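Local coordinates for protein Kinase A (PDB 5J3U) that binds cyclic AMP through its regulatory domain and, as in related regulatory chains, probably restrains the protein kinase A catalytic subunit, at residues G64-S69 / C109-L114; S45-R50 / T102-S107; D54-Y59 / L114-F119. One frame throughout, in Å; residues are numbered along the deposited sequence. Where two conformers were deposited one is given.

Contact 1 (G64-S69 / C109-L114); sequences GELNCS and CDLWEL. With CMP (adenosine-3',5'-cyclic-monophosphate), chain C.
Cys109 turns its thiol toward the start of the 64-69 segment, and the sulfur makes most of the contacts between the two segments. Its SG lies 3.7 Å from CD1 of Leu66 and 3.8 Å from CA of Gly64, and it also approaches the backbone carbonyl of Glu65. With SG anti to its own carbonyl carbon (chi1 -64°), the thiol reaches across to Gly64, where the chains are nearest at a CA separation of 4.2 Å between Gly64 and Cys109. The sulfur packs directly on the backbone of this glycine, whose phi is 106°.

The remaining contact is between leucines. CD1 of Leu66 comes within 4.3 Å of CD2 of Leu111, a looser touch of branch against branch. No hydrogen bond joins the segments, which belong to different sheets of a cyclic nucleotide-binding domain: strand 66-72 pairs with 75-82 and 102-105, whereas strand 109-115 lies between 38-42 and 57-61. The contact is therefore apolar packing between the two sheets of the beta roll. Val61 touches both leucines, and Ile42 lies against Cys109 and Leu111.

The strand carrying Leu66 also reaches the ligand. Two residues on, Cys68 puts its SG 3.6 Å from C8 of the cyclic AMP adenine and 3.7 Å from C1' of the ribose, touching the nucleotide where base joins sugar. Glu90, Arg99 and the backbone nitrogens of Gly89, Ala92 and Ala100 hydrogen-bond to the same nucleotide.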
loop_
_atom_site.group_PDB
_atom_site.type_symbol
_atom_site.label_atom_id
_atom_site.label_comp_id
_atom_site.label_asym_id
_atom_site.label_seq_id
_atom_site.Cartn_x
_atom_site.Cartn_y
_atom_site.Cartn_z
ATOM N N GLY A 64 11.447 -6.379 13.417
ATOM C CA GLY A 64 12.811 -5.866 13.347
ATOM C C GLY A 64 12.924 -4.699 12.396
ATOM O O GLY A 64 11.956 -4.347 11.700
ATOM N N GLU A 65 14.121 -4.097 12.377
ATOM C CA GLU A 65 14.441 -2.933 11.511
ATOM C C GLU A 65 15.740 -3.188 10.774
ATOM O O GLU A 65 16.637 -3.859 11.324
ATOM C CB GLU A 65 14.549 -1.644 12.348
ATOM C CG GLU A 65 13.175 -1.055 12.693
ATOM C CD GLU A 65 13.224 0.356 13.285
ATOM O OE1 GLU A 65 14.321 0.833 13.666
ATOM O OE2 GLU A 65 12.151 0.996 13.355
ATOM N N LEU A 66 15.816 -2.757 9.512
ATOM C CA LEU A 66 17.041 -2.911 8.721
ATOM C C LEU A 66 17.329 -1.611 8.003
ATOM O O LEU A 66 16.426 -0.860 7.730
ATOM C CB LEU A 66 16.953 -4.002 7.673
ATOM C CG LEU A 66 16.537 -5.386 8.171
ATOM C CD1 LEU A 66 15.021 -5.547 8.060
ATOM C CD2 LEU A 66 17.221 -6.506 7.436
ATOM N N ASN A 67 18.606 -1.345 7.726
ATOM C CA ASN A 67 19.015 -0.175 6.956
ATOM C C ASN A 67 19.382 -0.651 5.588
ATOM O O ASN A 67 20.080 -1.640 5.467
ATOM C CB ASN A 67 20.268 0.475 7.562
ATOM C CG ASN A 67 19.985 1.227 8.825
ATOM O OD1 ASN A 67 18.847 1.481 9.190
ATOM N ND2 ASN A 67 21.040 1.608 9.493
ATOM N N CYS A 68 18.939 0.091 4.577
ATOM C CA CYS A 68 19.347 -0.099 3.176
ATOM C C CYS A 68 20.343 1.035 2.904
ATOM O O CYS A 68 20.055 2.223 3.252
ATOM C CB CYS A 68 18.166 0.052 2.232
ATOM S SG CYS A 68 16.814 -1.102 2.618
ATOM N N SER A 69 21.483 0.694 2.305
ATOM C CA SER A 69 22.525 1.689 2.047
ATOM C C SER A 69 23.183 1.518 0.677
ATOM O O SER A 69 23.124 0.425 0.077
ATOM C CB SER A 69 23.580 1.635 3.131
ATOM O OG SER A 69 24.246 0.408 3.021
ATOM N N CYS A 109 15.911 -9.543 13.593
ATOM C CA CYS A 109 14.764 -9.533 12.685
ATOM C C CYS A 109 14.185 -10.913 12.448
ATOM O O CYS A 109 14.883 -11.899 12.468
ATOM C CB CYS A 109 15.137 -9.014 11.291
ATOM S SG CYS A 109 15.665 -7.292 11.246
ATOM N N ASP A 110 12.887 -10.919 12.169
ATOM C CA ASP A 110 12.151 -12.111 11.827
ATOM C C ASP A 110 11.601 -11.797 10.442
ATOM O O ASP A 110 10.753 -10.919 10.294
ATOM C CB ASP A 110 11.040 -12.329 12.850
ATOM C CG ASP A 110 10.446 -13.712 12.771
ATOM O OD1 ASP A 110 10.895 -14.495 11.922
ATOM O OD2 ASP A 110 9.521 -14.001 13.566
ATOM N N LEU A 111 12.159 -12.473 9.449
ATOM C CA LEU A 111 11.848 -12.253 8.033
ATOM C C LEU A 111 11.215 -13.508 7.427
ATOM O O LEU A 111 11.341 -14.615 7.958
ATOM C CB LEU A 111 13.157 -12.045 7.262
ATOM C CG LEU A 111 14.116 -10.970 7.854
ATOM C CD1 LEU A 111 15.306 -10.903 6.929
ATOM C CD2 LEU A 111 13.466 -9.609 8.021
ATOM N N TRP A 112 10.585 -13.312 6.277
ATOM C CA TRP A 112 10.093 -14.384 5.459
ATOM C C TRP A 112 10.671 -14.166 4.097
ATOM O O TRP A 112 10.627 -13.071 3.565
ATOM C CB TRP A 112 8.588 -14.368 5.390
ATOM C CG TRP A 112 7.975 -14.597 6.707
ATOM C CD1 TRP A 112 7.589 -13.673 7.619
ATOM C CD2 TRP A 112 7.736 -15.871 7.291
ATOM N NE1 TRP A 112 7.106 -14.289 8.749
ATOM C CE2 TRP A 112 7.162 -15.645 8.557
ATOM C CE3 TRP A 112 7.923 -17.186 6.849
ATOM C CZ2 TRP A 112 6.756 -16.688 9.386
ATOM C CZ3 TRP A 112 7.517 -18.200 7.664
ATOM C CH2 TRP A 112 6.972 -17.940 8.937
ATOM N N GLU A 113 11.213 -15.209 3.551
ATOM C CA GLU A 113 11.957 -15.194 2.303
ATOM C C GLU A 113 11.153 -15.855 1.167
ATOM O O GLU A 113 10.625 -16.947 1.364
ATOM C CB GLU A 113 13.268 -15.949 2.540
ATOM C CG GLU A 113 14.121 -16.133 1.291
ATOM C CD GLU A 113 15.431 -16.874 1.546
ATOM O OE1 GLU A 113 15.996 -16.735 2.630
ATOM O OE2 GLU A 113 15.877 -17.602 0.640
ATOM N N LEU A 114 11.096 -15.224 -0.015
ATOM C CA LEU A 114 10.447 -15.751 -1.185
ATOM C C LEU A 114 11.435 -15.880 -2.319
ATOM O O LEU A 114 12.106 -14.882 -2.719
ATOM C CB LEU A 114 9.321 -14.804 -1.659
ATOM C CG LEU A 114 8.502 -15.265 -2.885
ATOM C CD1 LEU A 114 7.721 -16.551 -2.633
ATOM C CD2 LEU A 114 7.514 -14.198 -3.300
HETATM P P CMP C . 17.228 -4.959 -4.310
HETATM O O1P CMP C . 18.004 -4.016 -5.276
HETATM O O2P CMP C . 16.904 -6.321 -4.861
HETATM O "O5'" CMP C . 18.245 -5.096 -3.070
HETATM C "C5'" CMP C . 18.511 -3.907 -2.323
HETATM C "C4'" CMP C . 17.196 -3.368 -1.804
HETATM O "O4'" CMP C . 17.256 -2.242 -0.981
HETATM C "C3'" CMP C . 16.257 -3.018 -2.925
HETATM O "O3'" CMP C . 15.955 -4.211 -3.648
HETATM C "C2'" CMP C . 15.178 -2.376 -2.107
HETATM O "O2'" CMP C . 14.274 -3.336 -1.596
HETATM C "C1'" CMP C . 15.939 -1.703 -0.966
HETATM N N9 CMP C . 16.012 -0.231 -1.116
HETATM C C8 CMP C . 15.442 0.660 -0.241
HETATM N N7 CMP C . 15.652 1.938 -0.681
HETATM C C5 CMP C . 16.296 1.869 -1.822
HETATM C C6 CMP C . 16.797 2.878 -2.785
HETATM N N6 CMP C . 16.617 4.203 -2.566
HETATM N N1 CMP C . 17.428 2.408 -3.860
HETATM C C2 CMP C . 17.609 1.085 -4.141
HETATM N N3 CMP C . 17.197 0.106 -3.296
HETATM C C4 CMP C . 16.551 0.441 -2.137
#

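Contact 2 (S45-R50 / T102-S107); sequences STCLIR and TVTSVS
A classic beta bulge interrupts the pairing of these antiparallel strands: Leu48 and Ile49 both face Val103. Val103 O takes a straight but long bond from Ile49 N, 3.3 Å, in the carbonyl plane and on a lone pair, and a weak, bent one from Leu48 N. Ile49 O accepts from Val103 N (2.8 Å), completing a hydrogen-bonded pair, and just before the bulge Cys47 centres an inverse gamma turn.

Away from the bulge, Ser105 binds Thr46 through backbone and side chain. Its N donates to Thr46 O, while its OG accepts from Thr46 N at 2.8 Å along a nearly straight N-H (163°). Chi1 of 52° places that OG between the backbone N and the carbonyl carbon of Ser105, within reach of the facing amide; it is also hydrogen-bonded to Glu43 O. Ser45 N adds a bond to Ser105 O from above the carbonyl plane.

Ile49 and Val103 run side by side, CB of Ile49 lying 3.9 Å from CG2 of Val103. Both touch Phe88 and the bound cyclic AMP. Beyond the pair, CG2 of Thr102 packs 4.0 Å from SG of Cys47. Backbone bonding thus keeps two apolar residues of the nucleotide pocket adjacent despite the irregular edge strand, and one serine hydroxyl helps fix the turn leading into it.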
loop_
_atom_site.group_PDB
_atom_site.type_symbol
_atom_site.label_atom_id
_atom_site.label_comp_id
_atom_site.label_asym_id
_atom_site.label_seq_id
_atom_site.Cartn_x
_atom_site.Cartn_y
_atom_site.Cartn_z
ATOM N N SER A 45 22.863 -6.328 13.213
ATOM C CA SER A 45 24.139 -6.106 12.518
ATOM C C SER A 45 24.583 -7.217 11.605
ATOM O O SER A 45 25.787 -7.486 11.453
ATOM C CB SER A 45 25.257 -5.754 13.502
ATOM O OG SER A 45 24.795 -4.789 14.414
ATOM N N THR A 46 23.596 -7.809 10.943
ATOM C CA THR A 46 23.808 -8.822 9.932
ATOM C C THR A 46 23.675 -8.168 8.555
ATOM O O THR A 46 22.627 -7.593 8.208
ATOM C CB THR A 46 22.745 -9.963 10.002
ATOM O OG1 THR A 46 22.732 -10.586 11.295
ATOM C CG2 THR A 46 22.994 -11.013 8.927
ATOM N N CYS A 47 24.701 -8.363 7.743
ATOM C CA CYS A 47 24.736 -7.848 6.421
ATOM C C CYS A 47 24.085 -8.825 5.453
ATOM O O CYS A 47 24.757 -9.611 4.794
ATOM C CB CYS A 47 26.196 -7.554 6.025
ATOM S SG CYS A 47 26.280 -6.774 4.403
ATOM N N LEU A 48 22.757 -8.709 5.313
ATOM C CA LEU A 48 21.935 -9.673 4.556
ATOM C C LEU A 48 22.031 -9.606 3.069
ATOM O O LEU A 48 22.104 -10.638 2.436
ATOM C CB LEU A 48 20.443 -9.541 4.953
ATOM C CG LEU A 48 19.373 -10.470 4.356
ATOM C CD1 LEU A 48 19.641 -11.901 4.737
ATOM C CD2 LEU A 48 18.034 -10.066 4.943
ATOM N N ILE A 49 21.939 -8.403 2.482
ATOM C CA ILE A 49 22.028 -8.243 1.050
ATOM C C ILE A 49 23.173 -7.275 0.755
ATOM O O ILE A 49 23.304 -6.286 1.449
ATOM C CB ILE A 49 20.728 -7.600 0.476
ATOM C CG1 ILE A 49 19.541 -8.554 0.675
ATOM C CG2 ILE A 49 20.906 -7.187 -0.983
ATOM C CD1 ILE A 49 18.241 -8.002 0.105
ATOM N N ARG A 50 23.938 -7.550 -0.286
ATOM C CA ARG A 50 25.078 -6.737 -0.601
ATOM C C ARG A 50 24.924 -6.161 -1.988
ATOM O O ARG A 50 24.679 -6.888 -2.931
ATOM C CB ARG A 50 26.355 -7.553 -0.507
ATOM C CG ARG A 50 26.504 -8.255 0.836
ATOM C CD ARG A 50 27.957 -8.646 1.109
ATOM N NE ARG A 50 28.133 -10.085 1.308
ATOM C CZ ARG A 50 27.695 -10.778 2.361
ATOM N NH1 ARG A 50 26.998 -10.192 3.336
ATOM N NH2 ARG A 50 27.961 -12.076 2.440
ATOM N N THR A 102 22.747 -2.320 -0.229
ATOM C CA THR A 102 23.123 -3.262 0.788
ATOM C C THR A 102 22.084 -3.134 1.909
ATOM O O THR A 102 21.657 -2.035 2.252
ATOM C CB THR A 102 24.559 -2.902 1.281
ATOM O OG1 THR A 102 25.504 -3.252 0.269
ATOM C CG2 THR A 102 24.903 -3.539 2.593
ATOM N N VAL A 103 21.661 -4.252 2.486
ATOM C CA VAL A 103 20.707 -4.198 3.540
ATOM C C VAL A 103 21.318 -4.855 4.782
ATOM O O VAL A 103 21.748 -5.994 4.714
ATOM C CB VAL A 103 19.399 -4.918 3.145
ATOM C CG1 VAL A 103 18.367 -4.718 4.240
ATOM C CG2 VAL A 103 18.872 -4.416 1.832
ATOM N N THR A 104 21.296 -4.149 5.897
ATOM C CA THR A 104 21.880 -4.623 7.131
ATOM C C THR A 104 20.890 -4.500 8.258
ATOM O O THR A 104 20.293 -3.464 8.431
ATOM C CB THR A 104 23.173 -3.772 7.420
ATOM O OG1 THR A 104 24.057 -3.938 6.318
ATOM C CG2 THR A 104 23.902 -4.274 8.646
ATOM N N SER A 105 20.745 -5.528 9.081
ATOM C CA SER A 105 19.826 -5.413 10.217
ATOM C C SER A 105 20.335 -4.472 11.270
ATOM O O SER A 105 21.552 -4.453 11.562
ATOM C CB SER A 105 19.591 -6.779 10.858
ATOM O OG SER A 105 20.800 -7.411 11.170
ATOM N N VAL A 106 19.414 -3.707 11.833
ATOM C CA VAL A 106 19.677 -2.799 12.957
ATOM C C VAL A 106 19.341 -3.492 14.300
ATOM O O VAL A 106 20.012 -3.275 15.311
ATOM C CB VAL A 106 18.875 -1.493 12.795
ATOM C CG1 VAL A 106 18.887 -0.676 14.081
ATOM C CG2 VAL A 106 19.417 -0.662 11.611
ATOM N N SER A 107 18.278 -4.279 14.303
ATOM C CA SER A 107 17.909 -5.166 15.405
ATOM C C SER A 107 17.829 -6.575 14.899
ATOM O O SER A 107 17.970 -6.817 13.683
ATOM C CB SER A 107 16.549 -4.779 15.945
ATOM O OG SER A 107 15.575 -4.846 14.923
#

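Contact 3 (D54-Y59 / L114-F119); sequences DGECLY and LGRDTF
Where strand 109-115 of the cyclic nucleotide-binding domain gives way to helix 116-138, Gly115 occupies the N-cap position and the neighbouring strand 57-61 pairs with the last residues before the helix. Leu58 and Leu114 form an antiparallel hydrogen-bonded pair: Leu58 N donates to Leu114 O, and Leu114 N to Leu58 O, both at 2.9 Å. Cys57 and Gly115 follow as a non-hydrogen-bonded pair. One step further, Arg116 N, in the first turn of the helix, donates to Glu56 O at 2.9 Å from above the carbonyl plane.

The side chain of Arg116 reaches out to the 54-59 segment. Extended through chi2 and bent at chi3 (-75°), it presents its guanidinium edge to Gly55 O, which lies in the guanidinium plane. Arg116 NH2 at 2.8 Å and NE at 3.1 Å converge on Gly55 O. NE is shared: OE1 of Glu56 stands 3.1 Å from NE of Arg116 in a salt bridge whose hydrogen bond is weak and bent, the carboxylate and guanidinium planes being 57° apart. NH2 also bonds Ala92 O, so the arginine ties the loop before strand 57-61 to helix 91-95.

The apolar side is built around Leu58. Its CD1 lies 3.9 Å from CB of Leu114, the two side chains running alongside each other, while CD2 meets CD1 of Phe119 at 3.7 Å, reaching the ring obliquely. Leu93 of helix 91-95 touches Leu58, Arg116 and Phe119. Two N-H groups on one carbonyl should restrain the guanidinium against rotation; the loop at Gly55 is thereby tied to the start of the helix through a neutral backbone carbonyl, with the Glu56 carboxylate probably adding electrostatic attraction.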
loop_
_atom_site.group_PDB
_atom_site.type_symbol
_atom_site.label_atom_id
_atom_site.label_comp_id
_atom_site.label_asym_id
_atom_site.label_seq_id
_atom_site.Cartn_x
_atom_site.Cartn_y
_atom_site.Cartn_z
ATOM N N ASP A 54 24.176 -10.784 -7.317
ATOM C CA ASP A 54 22.958 -11.359 -7.910
ATOM C C ASP A 54 21.874 -11.486 -6.816
ATOM O O ASP A 54 22.189 -11.765 -5.674
ATOM C CB ASP A 54 23.234 -12.750 -8.480
ATOM C CG ASP A 54 24.099 -12.725 -9.724
ATOM O OD1 ASP A 54 24.123 -11.722 -10.425
ATOM O OD2 ASP A 54 24.741 -13.756 -10.017
ATOM N N GLY A 55 20.624 -11.243 -7.170
ATOM C CA GLY A 55 19.465 -11.458 -6.263
ATOM C C GLY A 55 18.629 -12.685 -6.647
ATOM O O GLY A 55 18.193 -12.823 -7.818
ATOM N N GLU A 56 18.408 -13.601 -5.701
ATOM C CA GLU A 56 17.552 -14.764 -6.011
ATOM C C GLU A 56 16.374 -14.893 -5.092
ATOM O O GLU A 56 15.668 -15.870 -5.182
ATOM C CB GLU A 56 18.339 -16.085 -6.046
ATOM C CG GLU A 56 19.582 -16.096 -6.933
ATOM C CD GLU A 56 19.339 -15.769 -8.406
ATOM O OE1 GLU A 56 18.217 -15.908 -8.945
ATOM O OE2 GLU A 56 20.314 -15.354 -9.057
ATOM N N CYS A 57 16.153 -13.907 -4.242
ATOM C CA CYS A 57 14.991 -13.882 -3.390
ATOM C C CYS A 57 14.655 -12.457 -2.957
ATOM O O CYS A 57 15.456 -11.525 -3.157
ATOM C CB CYS A 57 15.262 -14.741 -2.176
ATOM S SG CYS A 57 16.635 -14.156 -1.190
ATOM N N LEU A 58 13.482 -12.306 -2.343
ATOM C CA LEU A 58 13.098 -11.098 -1.663
ATOM C C LEU A 58 12.671 -11.463 -0.273
ATOM O O LEU A 58 12.529 -12.648 0.033
ATOM C CB LEU A 58 12.016 -10.381 -2.443
ATOM C CG LEU A 58 10.622 -11.030 -2.578
ATOM C CD1 LEU A 58 9.864 -10.986 -1.259
ATOM C CD2 LEU A 58 9.810 -10.287 -3.632
ATOM N N TYR A 59 12.538 -10.462 0.572
ATOM C CA TYR A 59 12.119 -10.632 1.948
ATOM C C TYR A 59 10.983 -9.718 2.324
ATOM O O TYR A 59 10.867 -8.606 1.816
ATOM C CB TYR A 59 13.293 -10.266 2.872
ATOM C CG TYR A 59 14.520 -11.090 2.615
ATOM C CD1 TYR A 59 14.694 -12.335 3.245
ATOM C CD2 TYR A 59 15.485 -10.661 1.731
ATOM C CE1 TYR A 59 15.802 -13.097 3.012
ATOM C CE2 TYR A 59 16.613 -11.418 1.509
ATOM C CZ TYR A 59 16.754 -12.633 2.144
ATOM O OH TYR A 59 17.862 -13.375 1.889
ATOM N N LEU A 114 11.096 -15.224 -0.015
ATOM C CA LEU A 114 10.447 -15.751 -1.185
ATOM C C LEU A 114 11.435 -15.880 -2.319
ATOM O O LEU A 114 12.106 -14.882 -2.719
ATOM C CB LEU A 114 9.321 -14.804 -1.659
ATOM C CG LEU A 114 8.502 -15.265 -2.885
ATOM C CD1 LEU A 114 7.721 -16.551 -2.633
ATOM C CD2 LEU A 114 7.514 -14.198 -3.300
ATOM N N GLY A 115 11.500 -17.068 -2.913
ATOM C CA GLY A 115 12.401 -17.302 -4.043
ATOM C C GLY A 115 11.962 -16.685 -5.356
ATOM O O GLY A 115 10.781 -16.426 -5.594
ATOM N N ARG A 116 12.951 -16.384 -6.179
ATOM C CA ARG A 116 12.743 -15.777 -7.483
ATOM C C ARG A 116 11.791 -16.585 -8.376
ATOM O O ARG A 116 10.969 -15.999 -9.096
ATOM C CB ARG A 116 14.092 -15.591 -8.193
ATOM C CG ARG A 116 13.975 -15.128 -9.626
ATOM C CD ARG A 116 15.325 -15.054 -10.303
ATOM N NE ARG A 116 16.103 -13.896 -9.882
ATOM C CZ ARG A 116 15.999 -12.655 -10.377
ATOM N NH1 ARG A 116 15.085 -12.352 -11.298
ATOM N NH2 ARG A 116 16.822 -11.687 -9.930
ATOM N N ASP A 117 11.908 -17.920 -8.360
ATOM C CA ASP A 117 11.065 -18.724 -9.238
ATOM C C ASP A 117 9.577 -18.587 -8.871
ATOM O O ASP A 117 8.714 -18.396 -9.750
ATOM C CB ASP A 117 11.503 -20.196 -9.297
ATOM C CG ASP A 117 12.838 -20.397 -10.062
ATOM O OD1 ASP A 117 13.259 -19.529 -10.878
ATOM O OD2 ASP A 117 13.457 -21.459 -9.839
ATOM N N THR A 118 9.279 -18.619 -7.591
ATOM C CA THR A 118 7.879 -18.497 -7.145
ATOM C C THR A 118 7.383 -17.070 -7.410
ATOM O O THR A 118 6.280 -16.880 -7.883
ATOM C CB THR A 118 7.712 -18.900 -5.675
ATOM O OG1 THR A 118 8.172 -20.258 -5.535
ATOM C CG2 THR A 118 6.246 -18.801 -5.223
ATOM N N PHE A 119 8.223 -16.102 -7.108
ATOM C CA PHE A 119 7.890 -14.720 -7.443
ATOM C C PHE A 119 7.562 -14.538 -8.936
ATOM O O PHE A 119 6.529 -13.942 -9.304
ATOM C CB PHE A 119 9.001 -13.795 -7.003
ATOM C CG PHE A 119 8.724 -12.366 -7.322
ATOM C CD1 PHE A 119 7.884 -11.616 -6.495
ATOM C CD2 PHE A 119 9.278 -11.783 -8.441
ATOM C CE1 PHE A 119 7.629 -10.266 -6.776
ATOM C CE2 PHE A 119 9.003 -10.438 -8.745
ATOM C CZ PHE A 119 8.194 -9.707 -7.907
#

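All three contacts lie in the first cyclic nucleotide-binding domain. Contacts 1 and 2 are the closest, their centres about 7 Å apart, and share a sheet: strand 102-105 sits between 47-49 and 66-72, with Asn67 N 2.8 Å from Thr104 O. Contacts 1 and 3 meet on strand 109-115, sharing Leu114, with centres about 14 Å apart. Contacts 2 and 3, about 17 Å apart, touch through Tyr59, whose CE2 is 4.0 Å from Ile49 CD1. Cys68 in contact 1 and Ile49 and Val103 in contact 2 line the nucleotide pocket; contact 3 adjoins it through Cys57 O, which bonds the pocket residue Arg99.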